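Local coordinates for protein transcriptional regulator URE2 (Saccharomyces cerevisiae, PDB 1K0D) that represses nitrogen-utilisation genes by holding GATA transcriptional activators in the cytoplasm, and has glutathione peroxidase activity, at residues 16-28 / 38-52. Numbering follows the deposited sequence.
Sequences PLEGYTLFSHRSA and LSELGFHYNTIFLDF. With GSH (glutathione), chain F.
Arg26 lays its guanidinium flat on one face of the Phe49 ring, planes 25° apart, while CG2 of Thr47 packs on the opposite face and CA of His25 meets the edge. With CG anti to the carbonyl carbon (chi1 -67°) and the chain extended from there to NE, Arg26 CG lies 3.8 Å from the Phe49 ring centroid, a CH-pi contact. In the exposed loop after strand 20-24, an arginine can lay apolar stem and flat cation on a phenylalanine. At the start of the strands, the Tyr20 and Phe43 rings meet obliquely, planes at 47°; tyrosine suits the place, its hydroxyl lying over one face of Phe43 and hydrogen-bonded to Lys97 NZ. Leu38 CD2 covers one face of Tyr45. Back beside Arg26, CD2 of His25 is 3.6 Å from CD1 of Phe52, whose ring also borders glutathione; Ser27 N donates in plane to His25 ND1, helping to fix the imidazole. Ile48 lies alongside Phe23, its CD1 reaching Phe23 CE2 at 3.7 Å and Thr21 CG2. Five backbone hydrogen bonds and a weak sixth, Tyr20 N to His44 O, join the parallel strands and residues flanking 45-49. With helix 29-40 they form the beta-alpha-beta unit of the thioredoxin-like GST N-terminal domain: 45-49 is an outer strand, 20-24 also pairs with 73-76, and helix 7-11 packs against Thr21 and Ile48, helix 87-102 against Leu38 and Phe43.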
loop_
_atom_site.group_PDB
_atom_site.type_symbol
_atom_site.label_atom_id
_atom_site.label_comp_id
_atom_site.label_asym_id
_atom_site.label_seq_id
_atom_site.Cartn_x
_atom_site.Cartn_y
_atom_site.Cartn_z
ATOM N N PRO B 16 -20.481 17.518 9.086
ATOM C CA PRO B 16 -21.727 17.022 8.496
ATOM C C PRO B 16 -22.170 15.775 9.254
ATOM O O PRO B 16 -21.388 15.197 10.007
ATOM C CB PRO B 16 -21.325 16.713 7.060
ATOM C CG PRO B 16 -20.278 17.749 6.785
ATOM C CD PRO B 16 -19.452 17.719 8.049
ATOM N N LEU B 17 -23.417 15.361 9.054
ATOM C CA LEU B 17 -23.935 14.183 9.739
ATOM C C LEU B 17 -23.872 12.939 8.857
ATOM O O LEU B 17 -23.864 11.815 9.359
ATOM C CB LEU B 17 -25.378 14.426 10.195
ATOM C CG LEU B 17 -25.593 15.592 11.166
ATOM C CD1 LEU B 17 -27.077 15.717 11.499
ATOM C CD2 LEU B 17 -24.767 15.372 12.431
ATOM N N GLU B 18 -23.833 13.142 7.546
ATOM C CA GLU B 18 -23.761 12.027 6.611
ATOM C C GLU B 18 -22.833 12.387 5.464
ATOM O O GLU B 18 -22.246 13.465 5.450
ATOM C CB GLU B 18 -25.148 11.695 6.059
ATOM C CG GLU B 18 -25.682 12.712 5.061
ATOM C CD GLU B 18 -26.980 12.260 4.416
ATOM O OE1 GLU B 18 -27.494 12.978 3.529
ATOM O OE2 GLU B 18 -27.487 11.183 4.797
ATOM N N GLY B 19 -22.702 11.484 4.500
ATOM C CA GLY B 19 -21.835 11.754 3.369
ATOM C C GLY B 19 -20.359 11.606 3.691
ATOM O O GLY B 19 -19.988 11.053 4.729
ATOM N N TYR B 20 -19.512 12.106 2.797
ATOM C CA TYR B 20 -18.071 12.013 2.982
ATOM C C TYR B 20 -17.365 13.323 2.688
ATOM O O TYR B 20 -17.789 14.088 1.832
ATOM C CB TYR B 20 -17.486 10.930 2.066
ATOM C CG TYR B 20 -18.168 9.595 2.197
ATOM C CD1 TYR B 20 -19.431 9.385 1.643
ATOM C CD2 TYR B 20 -17.579 8.553 2.918
ATOM C CE1 TYR B 20 -20.095 8.176 1.807
ATOM C CE2 TYR B 20 -18.235 7.335 3.086
ATOM C CZ TYR B 20 -19.495 7.157 2.530
ATOM O OH TYR B 20 -20.173 5.975 2.711
ATOM N N THR B 21 -16.280 13.571 3.411
ATOM C CA THR B 21 -15.481 14.765 3.204
ATOM C C THR B 21 -14.111 14.247 2.798
ATOM O O THR B 21 -13.514 13.420 3.492
ATOM C CB THR B 21 -15.340 15.605 4.495
ATOM O OG1 THR B 21 -16.637 16.017 4.948
ATOM C CG2 THR B 21 -14.483 16.837 4.236
ATOM N N LEU B 22 -13.618 14.715 1.664
ATOM C CA LEU B 22 -12.319 14.277 1.188
ATOM C C LEU B 22 -11.280 15.380 1.286
ATOM O O LEU B 22 -11.487 16.481 0.777
ATOM C CB LEU B 22 -12.422 13.809 -0.265
ATOM C CG LEU B 22 -11.102 13.550 -1.002
ATOM C CD1 LEU B 22 -10.376 12.368 -0.359
ATOM C CD2 LEU B 22 -11.386 13.266 -2.483
ATOM N N PHE B 23 -10.173 15.091 1.961
ATOM C CA PHE B 23 -9.088 16.054 2.064
ATOM C C PHE B 23 -8.096 15.688 0.985
ATOM O O PHE B 23 -7.688 14.537 0.882
ATOM C CB PHE B 23 -8.420 15.989 3.429
ATOM C CG PHE B 23 -9.268 16.530 4.528
ATOM C CD1 PHE B 23 -10.131 15.701 5.228
ATOM C CD2 PHE B 23 -9.218 17.881 4.852
ATOM C CE1 PHE B 23 -10.935 16.208 6.246
ATOM C CE2 PHE B 23 -10.015 18.396 5.862
ATOM C CZ PHE B 23 -10.877 17.557 6.563
ATOM N N SER B 24 -7.713 16.669 0.176
ATOM C CA SER B 24 -6.790 16.425 -0.922
ATOM C C SER B 24 -6.017 17.694 -1.274
ATOM O O SER B 24 -5.915 18.622 -0.469
ATOM C CB SER B 24 -7.588 15.950 -2.142
ATOM O OG SER B 24 -6.743 15.679 -3.246
ATOM N N HIS B 25 -5.463 17.712 -2.481
ATOM C CA HIS B 25 -4.724 18.860 -2.990
ATOM C C HIS B 25 -5.008 18.917 -4.486
ATOM O O HIS B 25 -5.078 17.883 -5.144
ATOM C CB HIS B 25 -3.226 18.698 -2.732
ATOM C CG HIS B 25 -2.426 19.916 -3.066
ATOM N ND1 HIS B 25 -2.150 20.293 -4.363
ATOM C CD2 HIS B 25 -1.859 20.856 -2.272
ATOM C CE1 HIS B 25 -1.447 21.413 -4.353
ATOM N NE2 HIS B 25 -1.257 21.776 -3.096
ATOM N N ARG B 26 -5.172 20.122 -5.020
ATOM C CA ARG B 26 -5.497 20.291 -6.433
ATOM C C ARG B 26 -4.639 19.523 -7.426
ATOM O O ARG B 26 -5.097 19.217 -8.520
ATOM C CB ARG B 26 -5.516 21.783 -6.789
ATOM C CG ARG B 26 -6.660 22.535 -6.104
ATOM C CD ARG B 26 -6.747 23.996 -6.523
ATOM N NE ARG B 26 -7.841 24.686 -5.841
ATOM C CZ ARG B 26 -7.815 25.069 -4.567
ATOM N NH1 ARG B 26 -8.864 25.683 -4.036
ATOM N NH2 ARG B 26 -6.734 24.856 -3.826
ATOM N N SER B 27 -3.404 19.202 -7.063
ATOM C CA SER B 27 -2.546 18.452 -7.975
ATOM C C SER B 27 -2.030 17.159 -7.343
ATOM O O SER B 27 -0.881 16.769 -7.557
ATOM C CB SER B 27 -1.359 19.311 -8.422
ATOM O OG SER B 27 -0.522 19.636 -7.325
ATOM N N ALA B 28 -2.880 16.499 -6.561
ATOM C CA ALA B 28 -2.501 15.251 -5.905
ATOM C C ALA B 28 -3.182 14.060 -6.584
ATOM O O ALA B 28 -4.381 13.838 -6.401
ATOM C CB ALA B 28 -2.885 15.302 -4.428
ATOM N N LEU B 38 -14.950 7.252 -5.405
ATOM C CA LEU B 38 -16.062 7.866 -4.691
ATOM C C LEU B 38 -17.161 8.175 -5.731
ATOM O O LEU B 38 -18.349 7.911 -5.518
ATOM C CB LEU B 38 -15.561 9.168 -4.043
ATOM C CG LEU B 38 -15.821 9.578 -2.586
ATOM C CD1 LEU B 38 -15.884 8.385 -1.640
ATOM C CD2 LEU B 38 -14.700 10.538 -2.170
ATOM N N SER B 39 -16.747 8.727 -6.870
ATOM C CA SER B 39 -17.690 9.076 -7.917
ATOM C C SER B 39 -18.291 7.857 -8.606
ATOM O O SER B 39 -19.495 7.806 -8.823
ATOM C CB SER B 39 -17.019 9.988 -8.944
ATOM O OG SER B 39 -17.842 10.133 -10.084
ATOM N N GLU B 40 -17.458 6.874 -8.941
ATOM C CA GLU B 40 -17.941 5.665 -9.604
ATOM C C GLU B 40 -18.965 4.896 -8.765
ATOM O O GLU B 40 -19.901 4.304 -9.302
ATOM C CB GLU B 40 -16.765 4.740 -9.947
ATOM C CG GLU B 40 -16.060 5.051 -11.273
ATOM C CD GLU B 40 -16.900 4.687 -12.513
ATOM O OE1 GLU B 40 -16.469 5.009 -13.643
ATOM O OE2 GLU B 40 -17.983 4.076 -12.360
ATOM N N LEU B 41 -18.790 4.906 -7.447
ATOM C CA LEU B 41 -19.693 4.191 -6.557
ATOM C C LEU B 41 -20.937 4.986 -6.199
ATOM O O LEU B 41 -21.812 4.484 -5.498
ATOM C CB LEU B 41 -18.958 3.782 -5.274
ATOM C CG LEU B 41 -17.814 2.791 -5.494
ATOM C CD1 LEU B 41 -17.051 2.596 -4.200
ATOM C CD2 LEU B 41 -18.364 1.469 -5.996
ATOM N N GLY B 42 -21.017 6.225 -6.676
ATOM C CA GLY B 42 -22.180 7.050 -6.387
ATOM C C GLY B 42 -22.188 7.671 -5.002
ATOM O O GLY B 42 -23.226 8.122 -4.525
ATOM N N PHE B 43 -21.035 7.695 -4.346
ATOM C CA PHE B 43 -20.942 8.281 -3.017
ATOM C C PHE B 43 -20.839 9.800 -3.139
ATOM O O PHE B 43 -20.007 10.326 -3.881
ATOM C CB PHE B 43 -19.728 7.709 -2.271
ATOM C CG PHE B 43 -19.920 6.284 -1.784
ATOM C CD1 PHE B 43 -18.900 5.340 -1.918
ATOM C CD2 PHE B 43 -21.109 5.892 -1.174
ATOM C CE1 PHE B 43 -19.061 4.024 -1.453
ATOM C CE2 PHE B 43 -21.279 4.576 -0.703
ATOM C CZ PHE B 43 -20.248 3.644 -0.846
ATOM N N HIS B 44 -21.705 10.503 -2.415
ATOM C CA HIS B 44 -21.721 11.960 -2.445
ATOM C C HIS B 44 -20.692 12.509 -1.461
ATOM O O HIS B 44 -20.713 12.176 -0.279
ATOM C CB HIS B 44 -23.133 12.457 -2.121
ATOM C CG HIS B 44 -24.152 12.069 -3.151
ATOM N ND1 HIS B 44 -24.182 12.623 -4.413
ATOM C CD2 HIS B 44 -25.143 11.145 -3.123
ATOM C CE1 HIS B 44 -25.147 12.057 -5.118
ATOM N NE2 HIS B 44 -25.745 11.156 -4.359
ATOM N N TYR B 45 -19.794 13.354 -1.955
ATOM C CA TYR B 45 -18.733 13.892 -1.113
ATOM C C TYR B 45 -18.391 15.357 -1.354
ATOM O O TYR B 45 -18.759 15.937 -2.369
ATOM C CB TYR B 45 -17.466 13.059 -1.322
ATOM C CG TYR B 45 -16.879 13.191 -2.714
ATOM C CD1 TYR B 45 -15.789 14.029 -2.956
ATOM C CD2 TYR B 45 -17.419 12.486 -3.793
ATOM C CE1 TYR B 45 -15.247 14.164 -4.235
ATOM C CE2 TYR B 45 -16.883 12.616 -5.082
ATOM C CZ TYR B 45 -15.797 13.458 -5.290
ATOM O OH TYR B 45 -15.263 13.604 -6.554
ATOM N N ASN B 46 -17.668 15.932 -0.399
ATOM C CA ASN B 46 -17.203 17.315 -0.465
ATOM C C ASN B 46 -15.682 17.252 -0.374
ATOM O O ASN B 46 -15.136 16.526 0.464
ATOM C CB ASN B 46 -17.736 18.122 0.717
ATOM C CG ASN B 46 -17.128 19.514 0.797
ATOM O OD1 ASN B 46 -17.155 20.160 1.850
ATOM N ND2 ASN B 46 -16.581 19.988 -0.321
ATOM N N THR B 47 -14.999 18.000 -1.235
ATOM C CA THR B 47 -13.544 18.009 -1.229
ATOM C C THR B 47 -12.966 19.287 -0.631
ATOM O O THR B 47 -13.387 20.392 -0.964
ATOM C CB THR B 47 -12.965 17.858 -2.651
ATOM O OG1 THR B 47 -13.471 16.663 -3.256
ATOM C CG2 THR B 47 -11.442 17.777 -2.597
ATOM N N ILE B 48 -11.998 19.125 0.263
ATOM C CA ILE B 48 -11.332 20.266 0.870
ATOM C C ILE B 48 -9.884 20.228 0.408
ATOM O O ILE B 48 -9.165 19.258 0.674
ATOM C CB ILE B 48 -11.357 20.204 2.408
ATOM C CG1 ILE B 48 -12.796 20.304 2.912
ATOM C CG2 ILE B 48 -10.497 21.325 2.980
ATOM C CD1 ILE B 48 -12.917 20.268 4.437
ATOM N N PHE B 49 -9.457 21.264 -0.304
ATOM C CA PHE B 49 -8.081 21.307 -0.768
ATOM C C PHE B 49 -7.213 21.972 0.289
ATOM O O PHE B 49 -7.321 23.176 0.530
ATOM C CB PHE B 49 -7.970 22.064 -2.097
ATOM C CG PHE B 49 -8.719 21.412 -3.227
ATOM C CD1 PHE B 49 -10.039 21.762 -3.502
ATOM C CD2 PHE B 49 -8.121 20.414 -3.989
ATOM C CE1 PHE B 49 -10.755 21.128 -4.520
ATOM C CE2 PHE B 49 -8.827 19.773 -5.008
ATOM C CZ PHE B 49 -10.149 20.131 -5.272
ATOM N N LEU B 50 -6.366 21.172 0.931
ATOM C CA LEU B 50 -5.469 21.678 1.956
ATOM C C LEU B 50 -4.370 22.519 1.323
ATOM O O LEU B 50 -3.728 22.103 0.360
ATOM C CB LEU B 50 -4.833 20.523 2.739
ATOM C CG LEU B 50 -5.743 19.697 3.650
ATOM C CD1 LEU B 50 -4.944 18.582 4.305
ATOM C CD2 LEU B 50 -6.353 20.605 4.714
ATOM N N ASP B 51 -4.166 23.708 1.876
ATOM C CA ASP B 51 -3.138 24.622 1.404
ATOM C C ASP B 51 -1.876 24.317 2.208
ATOM O O ASP B 51 -1.672 24.873 3.291
ATOM C CB ASP B 51 -3.576 26.067 1.652
ATOM C CG ASP B 51 -2.570 27.078 1.149
ATOM O OD1 ASP B 51 -1.375 26.953 1.491
ATOM O OD2 ASP B 51 -2.980 28.006 0.419
ATOM N N PHE B 52 -1.037 23.427 1.682
ATOM C CA PHE B 52 0.191 23.051 2.371
ATOM C C PHE B 52 1.113 24.241 2.627
ATOM O O PHE B 52 1.839 24.267 3.624
ATOM C CB PHE B 52 0.924 21.950 1.593
ATOM C CG PHE B 52 0.294 20.585 1.740
ATOM C CD1 PHE B 52 -0.955 20.315 1.190
ATOM C CD2 PHE B 52 0.930 19.585 2.473
ATOM C CE1 PHE B 52 -1.565 19.072 1.370
ATOM C CE2 PHE B 52 0.327 18.340 2.660
ATOM C CZ PHE B 52 -0.923 18.085 2.107
HETATM N N1 GSH F . 0.930 6.328 0.085
HETATM C CA1 GSH F . 0.044 7.493 0.218
HETATM C C1 GSH F . -1.384 7.252 -0.361
HETATM O O11 GSH F . -1.521 6.459 -1.307
HETATM O O12 GSH F . -2.368 7.917 0.196
HETATM C CB1 GSH F . 0.716 8.722 -0.461
HETATM C CG1 GSH F . 0.388 10.049 0.286
HETATM C CD1 GSH F . 1.098 11.241 -0.426
HETATM O OE1 GSH F . 2.321 11.211 -0.646
HETATM N N2 GSH F . 0.290 12.269 -0.754
HETATM C CA2 GSH F . 0.821 13.480 -1.422
HETATM C C2 GSH F . 0.993 14.615 -0.381
HETATM O O2 GSH F . 0.288 14.683 0.637
HETATM C CB2 GSH F . -0.166 13.962 -2.509
HETATM S SG2 GSH F . -0.239 12.855 -3.965
HETATM N N3 GSH F . 1.964 15.538 -0.647
HETATM C CA3 GSH F . 2.272 16.695 0.231
HETATM C C3 GSH F . 3.582 16.462 0.993
HETATM O O31 GSH F . 3.943 17.373 1.758
HETATM O O32 GSH F . 4.215 15.388 0.813
#